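Local structure of 2-keto acid:ferredoxin oxidoreductase subunit alpha (1YD7) at residues A[156-159]-A[160-164]; A[25-28]-A[29-33]; A[92-96]-A[97-101]; A[185-188]-A[189-193]. The protein probably catalyses, as one subunit of a heterotetramer, the coenzyme A-dependent oxidation of 2-oxoglutarate to succinyl-CoA and carbon dioxide, passing the electrons to ferredoxin. One frame throughout, in Å; residues are numbered along the deposited sequence.

Contact 1. Residues A[156-159]-A[160-164]; sequences SPST and VQEAF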
# COMPACT_ATOMS: atom_id res chain seq x y z
N SER A 156 -1.79 0.29 12.06
CA SER A 156 -1.03 1.52 12.35
C SER A 156 0.40 1.18 12.74
O SER A 156 0.66 0.97 13.93
CB SER A 156 -1.67 2.26 13.51
OG SER A 156 -2.75 3.06 13.07
N PRO A 157 1.33 1.11 11.76
CA PRO A 157 2.72 0.79 12.08
C PRO A 157 3.44 1.95 12.80
O PRO A 157 3.14 3.12 12.54
CB PRO A 157 3.34 0.51 10.72
CG PRO A 157 2.55 1.33 9.76
CD PRO A 157 1.15 1.36 10.31
N SER A 158 4.34 1.61 13.71
CA SER A 158 5.11 2.61 14.48
C SER A 158 6.61 2.51 14.21
O SER A 158 7.35 3.40 14.57
CB SER A 158 4.83 2.43 15.98
OG SER A 158 5.30 1.16 16.40
N THR A 159 7.03 1.41 13.58
CA THR A 159 8.38 1.22 13.13
C THR A 159 8.42 0.81 11.65
O THR A 159 7.37 0.44 11.05
CB THR A 159 9.07 0.11 13.93
OG1 THR A 159 8.53 -1.16 13.55
CG2 THR A 159 8.86 0.32 15.43
N VAL A 160 9.63 0.84 11.08
CA VAL A 160 9.88 0.45 9.69
C VAL A 160 9.59 -1.03 9.50
O VAL A 160 9.01 -1.40 8.48
CB VAL A 160 11.33 0.76 9.24
CG1 VAL A 160 11.61 0.26 7.85
CG2 VAL A 160 11.62 2.27 9.30
N GLN A 161 9.99 -1.87 10.46
CA GLN A 161 9.65 -3.30 10.44
C GLN A 161 8.12 -3.51 10.36
O GLN A 161 7.64 -4.32 9.57
CB GLN A 161 10.17 -4.00 11.69
CG GLN A 161 9.90 -5.51 11.76
CD GLN A 161 10.65 -6.27 10.70
OE1 GLN A 161 11.87 -6.18 10.62
NE2 GLN A 161 9.92 -7.04 9.89
N GLU A 162 7.38 -2.75 11.15
CA GLU A 162 5.92 -2.78 11.14
C GLU A 162 5.29 -2.22 9.86
O GLU A 162 4.28 -2.73 9.41
CB GLU A 162 5.36 -2.05 12.35
CG GLU A 162 5.57 -2.84 13.62
CD GLU A 162 4.92 -2.19 14.82
OE1 GLU A 162 4.56 -1.00 14.74
OE2 GLU A 162 4.76 -2.90 15.84
N ALA A 163 5.89 -1.17 9.28
CA ALA A 163 5.48 -0.70 7.96
C ALA A 163 5.57 -1.83 6.92
O ALA A 163 4.62 -2.04 6.15
CB ALA A 163 6.30 0.49 7.52
N PHE A 164 6.65 -2.59 6.95
CA PHE A 164 6.75 -3.75 6.11
C PHE A 164 5.66 -4.79 6.40
O PHE A 164 4.86 -5.09 5.51
CB PHE A 164 8.11 -4.40 6.18
CG PHE A 164 8.31 -5.46 5.14
CD1 PHE A 164 8.64 -5.12 3.85
CD2 PHE A 164 8.10 -6.80 5.45
CE1 PHE A 164 8.80 -6.09 2.87
CE2 PHE A 164 8.23 -7.79 4.46
CZ PHE A 164 8.58 -7.42 3.18
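E162 folds back from the first turn of its helix over the three residues P157, S158 and T159, and its side chain can be followed atom by atom. E162 CB lies 3.6 Å from P157 CB, where the proline ring rests against the start of the helix; P157 CB also lies 3.4 Å from A163 N. The first torsion swings CG opposite the carbonyl carbon (chi1 -72°), which carries E162 CG to 3.4 Å from T159 OG1. An extended chi2 (-175°) then takes the carboxylate as far as S158. There OE1 takes two bonds from one residue: S158 N, at 2.8 Å from E162 OE1, arrives nearly in line with the C-O bond, while S158 OG, also 2.8 Å from E162 OE1, comes in from above the carboxylate plane. Two donors on one oxygen should hold the carboxylate against rotation. T159, the residue before the helix, makes the forward bonds: T159 OG1 accepts from E162 N at 3.1 Å, and T159 O receives A163 N, the first regular helical bond. This is an N-cap by threonine at the start of helix 160-177. It resembles a capping box, except that the glutamate's return bond goes to the residue before the cap instead of to the cap itself.

Contact 2. Residues A[25-28]-A[29-33]; sequences GDEA and IARAA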
# COMPACT_ATOMS: atom_id res chain seq x y z
N GLY A 25 10.54 3.92 6.03
CA GLY A 25 9.22 3.36 6.21
C GLY A 25 8.41 3.31 4.91
O GLY A 25 7.77 2.30 4.64
N ASP A 26 8.46 4.38 4.12
CA ASP A 26 7.77 4.44 2.83
C ASP A 26 8.24 3.38 1.84
O ASP A 26 7.43 2.78 1.11
CB ASP A 26 7.90 5.82 2.21
CG ASP A 26 7.01 6.83 2.87
OD1 ASP A 26 5.99 6.40 3.45
OD2 ASP A 26 7.34 8.04 2.83
N GLU A 27 9.55 3.15 1.82
CA GLU A 27 10.20 2.16 0.97
C GLU A 27 9.83 0.77 1.41
O GLU A 27 9.74 -0.13 0.59
CB GLU A 27 11.72 2.32 1.05
CG GLU A 27 12.54 1.29 0.23
CD GLU A 27 12.43 1.47 -1.29
OE1 GLU A 27 12.01 2.56 -1.78
OE2 GLU A 27 12.85 0.53 -2.00
N ALA A 28 9.67 0.58 2.71
CA ALA A 28 9.20 -0.68 3.25
C ALA A 28 7.75 -0.97 2.81
O ALA A 28 7.45 -2.08 2.41
CB ALA A 28 9.28 -0.68 4.77
N ILE A 29 6.89 0.03 2.91
CA ILE A 29 5.52 -0.05 2.38
C ILE A 29 5.49 -0.48 0.89
O ILE A 29 4.89 -1.49 0.55
CB ILE A 29 4.75 1.28 2.60
CG1 ILE A 29 4.59 1.55 4.09
CG2 ILE A 29 3.39 1.24 1.92
CD1 ILE A 29 3.90 2.89 4.42
N ALA A 30 6.22 0.24 0.04
CA ALA A 30 6.32 -0.09 -1.38
C ALA A 30 6.83 -1.50 -1.69
O ALA A 30 6.27 -2.22 -2.52
CB ALA A 30 7.20 0.95 -2.08
N ARG A 31 7.92 -1.90 -1.04
CA ARG A 31 8.46 -3.23 -1.24
C ARG A 31 7.49 -4.33 -0.80
O ARG A 31 7.37 -5.36 -1.48
CB ARG A 31 9.77 -3.40 -0.49
CG ARG A 31 10.88 -2.58 -1.06
CD ARG A 31 12.26 -3.01 -0.51
NE ARG A 31 13.29 -2.02 -0.87
CZ ARG A 31 14.61 -2.21 -0.78
NH1 ARG A 31 15.12 -3.38 -0.42
NH2 ARG A 31 15.43 -1.23 -1.11
N ALA A 32 6.85 -4.12 0.34
CA ALA A 32 5.85 -5.05 0.86
C ALA A 32 4.65 -5.18 -0.08
O ALA A 32 4.19 -6.29 -0.37
CB ALA A 32 5.38 -4.60 2.24
N ALA A 33 4.14 -4.04 -0.54
CA ALA A 33 2.99 -4.00 -1.43
C ALA A 33 3.28 -4.82 -2.68
O ALA A 33 2.53 -5.72 -3.02
CB ALA A 33 2.63 -2.58 -1.76
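G25 opens helix 25-36, its O accepting from I29 N at 3.0 Å, and I29 CG1 comes within 3.3 Å of G25 O. D26 repeats the step with A30 N. Its carboxylate points out of the segment, where E51 N is the main partner of OD2, and the aspartate side chain runs beside that of I29 in the same direction, with D26 OD1 a loose 4.2 Å from I29 CD1. E27 O accepts from R31 N, and the E27 side chain adds a second link to R31, an i to i+4 salt bridge of the kind that runs along one face of an alpha-helix. Its CG is anti to the backbone N (chi1 178°), and the bend at chi2 (71°) brings the carboxylate back alongside the R31 side chain, which is extended from CG to NE. Two R31 nitrogens, NE and NH2, converge on one oxygen: NE, 2.8 Å from E27 OE2, meets that oxygen on its anti lone pair, facing away from OE1, while NH2, at 3.2 Å from E27 OE2, makes a more bent bond. The oxygen lies close to the guanidinium plane, yet carboxylate and guanidinium planes stand 84° apart. E27 OE2 also bonds Y59 OH, and R31 NH1 has a second salt bridge, to D21. A28 finally offers its O to A32 N, with A32 CB 3.3 Å from A28 O; A28 CB packs against I23 of strand 19-24.

Contact 3. Residues A[92-96]-A[97-101]; sequences TATSG and PGFSL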
# COMPACT_ATOMS: atom_id res chain seq x y z
N THR A 92 -4.23 2.73 -3.01
CA THR A 92 -4.10 4.16 -3.20
C THR A 92 -3.52 4.73 -1.91
O THR A 92 -3.51 4.05 -0.88
CB THR A 92 -5.46 4.83 -3.57
OG1 THR A 92 -5.29 6.26 -3.67
CG2 THR A 92 -6.56 4.51 -2.54
N ALA A 93 -3.01 5.96 -1.98
CA ALA A 93 -2.39 6.65 -0.85
C ALA A 93 -2.85 8.09 -0.75
O ALA A 93 -2.85 8.80 -1.74
CB ALA A 93 -0.87 6.61 -0.94
N THR A 94 -3.25 8.51 0.44
CA THR A 94 -3.71 9.88 0.67
C THR A 94 -3.12 10.44 1.95
O THR A 94 -2.48 9.72 2.72
CB THR A 94 -5.27 9.98 0.67
OG1 THR A 94 -5.64 11.34 0.87
CG2 THR A 94 -5.90 9.08 1.76
N SER A 95 -3.29 11.75 2.15
CA SER A 95 -2.69 12.46 3.28
C SER A 95 -3.63 13.51 3.87
O SER A 95 -4.40 14.14 3.15
CB SER A 95 -1.36 13.10 2.85
OG SER A 95 -0.51 13.30 3.97
N GLY A 96 -3.57 13.67 5.19
CA GLY A 96 -4.32 14.70 5.91
C GLY A 96 -5.82 14.70 5.63
O GLY A 96 -6.51 13.76 6.03
N PRO A 97 -6.33 15.74 4.93
CA PRO A 97 -7.77 15.82 4.66
C PRO A 97 -8.24 14.78 3.64
O PRO A 97 -9.40 14.36 3.67
CB PRO A 97 -7.96 17.23 4.08
CG PRO A 97 -6.65 17.93 4.22
CD PRO A 97 -5.60 16.88 4.32
N GLY A 98 -7.35 14.37 2.75
CA GLY A 98 -7.71 13.51 1.63
C GLY A 98 -8.46 12.25 1.98
O GLY A 98 -9.33 11.82 1.22
N PHE A 99 -8.14 11.65 3.13
CA PHE A 99 -8.78 10.40 3.57
C PHE A 99 -10.29 10.56 3.80
O PHE A 99 -11.09 9.73 3.34
CB PHE A 99 -8.13 9.88 4.86
CG PHE A 99 -8.66 8.54 5.31
CD1 PHE A 99 -8.49 7.40 4.52
CD2 PHE A 99 -9.32 8.41 6.54
CE1 PHE A 99 -8.98 6.16 4.93
CE2 PHE A 99 -9.81 7.16 6.96
CZ PHE A 99 -9.64 6.04 6.15
N SER A 100 -10.67 11.63 4.49
CA SER A 100 -12.07 11.91 4.74
C SER A 100 -12.88 12.13 3.45
O SER A 100 -14.07 11.82 3.42
CB SER A 100 -12.21 13.12 5.67
OG SER A 100 -11.65 14.27 5.06
N LEU A 101 -12.25 12.67 2.40
CA LEU A 101 -12.92 12.82 1.09
C LEU A 101 -13.21 11.46 0.46
O LEU A 101 -14.18 11.32 -0.29
CB LEU A 101 -12.08 13.65 0.10
CG LEU A 101 -11.67 15.09 0.43
CD1 LEU A 101 -11.11 15.76 -0.83
CD2 LEU A 101 -12.82 15.90 1.00
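T94 meets G98 and F99 across a tight chain reversal, and its chi1 decides which branch faces which. With OG1 anti to the backbone N (chi1 -179°), the hydroxyl lies over the backbone of G98, T94 OG1 being 3.1 Å from G98 CA. The methyl CG2 is then left between the backbone N and the carbonyl carbon, and points at F99, with T94 CG2 3.6 Å from F99 CA. Such a close approach of the hydroxyl is possible because G98 has no side chain. F99, in turn, sets its CG anti to its own backbone N (chi1 -175°), which swings the ring away from the turn; T94 CG2 touches only the near edge, close to the ring plane, at 4.1 Å from F99 CD1, while the side chain also packs on I118 and D120 of strand 116-121. The reversal itself is a type II' beta turn from S95 to G98, joining the end of strand 90-95 to helix 98-102 at the C-terminal edge of the parallel sheet, where the functional loops of open alpha/beta folds commonly lie. G96 occupies its second position with positive phi (54°), a place glycine fills readily, and P97 the third. G98 N closes the turn at 3.0 Å from S95 O. The side chain of S95 heads elsewhere, its OG bonding V121 O. S100 OG turns back to P97 O at 2.6 Å, lying in the carbonyl plane.

Contact 4. Residues A[185-188]-A[189-193]; sequences TDAE and VGHMR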
# COMPACT_ATOMS: atom_id res chain seq x y z
N THR A 185 -0.52 5.63 8.61
CA THR A 185 0.88 5.91 8.89
C THR A 185 1.08 7.43 9.10
O THR A 185 0.11 8.19 9.18
CB THR A 185 1.81 5.34 7.77
OG1 THR A 185 3.19 5.53 8.14
CG2 THR A 185 1.56 6.01 6.44
N ASP A 186 2.33 7.85 9.26
CA ASP A 186 2.67 9.28 9.32
C ASP A 186 4.04 9.54 8.70
O ASP A 186 4.76 8.60 8.40
CB ASP A 186 2.59 9.80 10.77
CG ASP A 186 3.45 9.00 11.73
OD1 ASP A 186 4.60 8.66 11.38
OD2 ASP A 186 2.98 8.72 12.85
N ALA A 187 4.37 10.81 8.53
CA ALA A 187 5.67 11.21 7.97
C ALA A 187 6.88 10.78 8.80
O ALA A 187 7.97 10.60 8.24
CB ALA A 187 5.71 12.72 7.73
N GLU A 188 6.68 10.60 10.11
CA GLU A 188 7.75 10.18 11.02
C GLU A 188 8.13 8.75 10.71
O GLU A 188 9.29 8.45 10.41
CB GLU A 188 7.31 10.30 12.50
CG GLU A 188 8.41 10.75 13.45
CD GLU A 188 8.35 10.10 14.84
OE1 GLU A 188 7.23 9.92 15.37
OE2 GLU A 188 9.43 9.77 15.40
N VAL A 189 7.15 7.85 10.75
CA VAL A 189 7.36 6.45 10.38
C VAL A 189 7.89 6.33 8.95
O VAL A 189 8.80 5.54 8.69
CB VAL A 189 6.08 5.63 10.54
CG1 VAL A 189 6.26 4.25 9.97
CG2 VAL A 189 5.71 5.53 12.01
N GLY A 190 7.33 7.10 8.03
CA GLY A 190 7.74 7.05 6.65
C GLY A 190 9.20 7.35 6.39
O GLY A 190 9.79 6.82 5.45
N HIS A 191 9.79 8.20 7.24
CA HIS A 191 11.17 8.66 7.07
C HIS A 191 12.17 8.07 8.05
O HIS A 191 13.37 8.25 7.86
CB HIS A 191 11.24 10.18 7.05
CG HIS A 191 10.45 10.78 5.92
ND1 HIS A 191 9.09 11.00 6.00
CD2 HIS A 191 10.82 11.16 4.68
CE1 HIS A 191 8.67 11.51 4.86
NE2 HIS A 191 9.69 11.61 4.04
N MSE A 192 11.69 7.33 9.05
CA MSE A 192 12.56 6.52 9.89
C MSE A 192 13.31 5.57 9.01
O MSE A 192 12.77 5.15 7.99
CB MSE A 192 11.79 5.63 10.84
CG MSE A 192 10.96 6.34 11.82
SE MSE A 192 10.30 5.09 13.15
CE MSE A 192 9.13 6.38 13.96
N ARG A 193 14.50 5.18 9.45
CA ARG A 193 15.37 4.27 8.71
C ARG A 193 15.71 3.13 9.63
O ARG A 193 16.03 3.36 10.78
CB ARG A 193 16.68 4.94 8.31
CG ARG A 193 16.58 5.96 7.22
CD ARG A 193 17.95 6.54 6.84
NE ARG A 193 17.80 7.62 5.87
CZ ARG A 193 17.36 8.84 6.17
NH1 ARG A 193 17.01 9.15 7.43
NH2 ARG A 193 17.24 9.76 5.22
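The backbone from D186 to H191 winds through little more than one helical turn, in which D186 O accepts from G190 N at 3.0 Å and E188 O takes both H191 N and M192 N. This short helix, 187-191, bridges parallel strand 180-185 and strand 193-198, and D186 is its N-cap. A first torsion of 55° tucks the aspartate carboxylate back over its own main chain and sets D186 OD1 in front of V189 N, 2.7 Å away in an almost straight bond. D186 OD1 also lies 3.4 Å from V189 CG2, and the V189 side chain runs nearly perpendicular to that of D186. On the other branch, V189 CG1 meets T185 OG1 at 3.8 Å. At the far end of the turn, the H191 ring is set edge-on to A187: H191 ND1 donates to A187 O within the ring plane and on a carbonyl lone pair, at a modelled 2.5 Å whose exact length is doubtful, and NE2 continues to E51 OE2. M192, a selenomethionine where the chain leaves the helical conformation, sends its side chain out extended beyond CG, and the terminal methyl M192 CE ends 3.7 Å from E188 OE2.

From the N terminus the order is contact 2, contact 3, contact 1, contact 4; each turns back only on its neighbours, and none nests in or crosses another. Contact 2 starts helix 25-36 after strand 19-24. Contact 3 is the turn from strand 90-95 to helix 98-102 and stands apart, its nearest atoms about 7 Å from contacts 2 and 4. Contact 1 leads from strand 153-155 into helix 160-177, which packs on helix 25-36 where F164 O meets A32 CB. Contact 4, the short helix between strands 180-185 and 193-198, lies against contact 1 through M192 O and V160 CG2. A probable hydrogen bond from D26 N to G190 O ties it to contact 2.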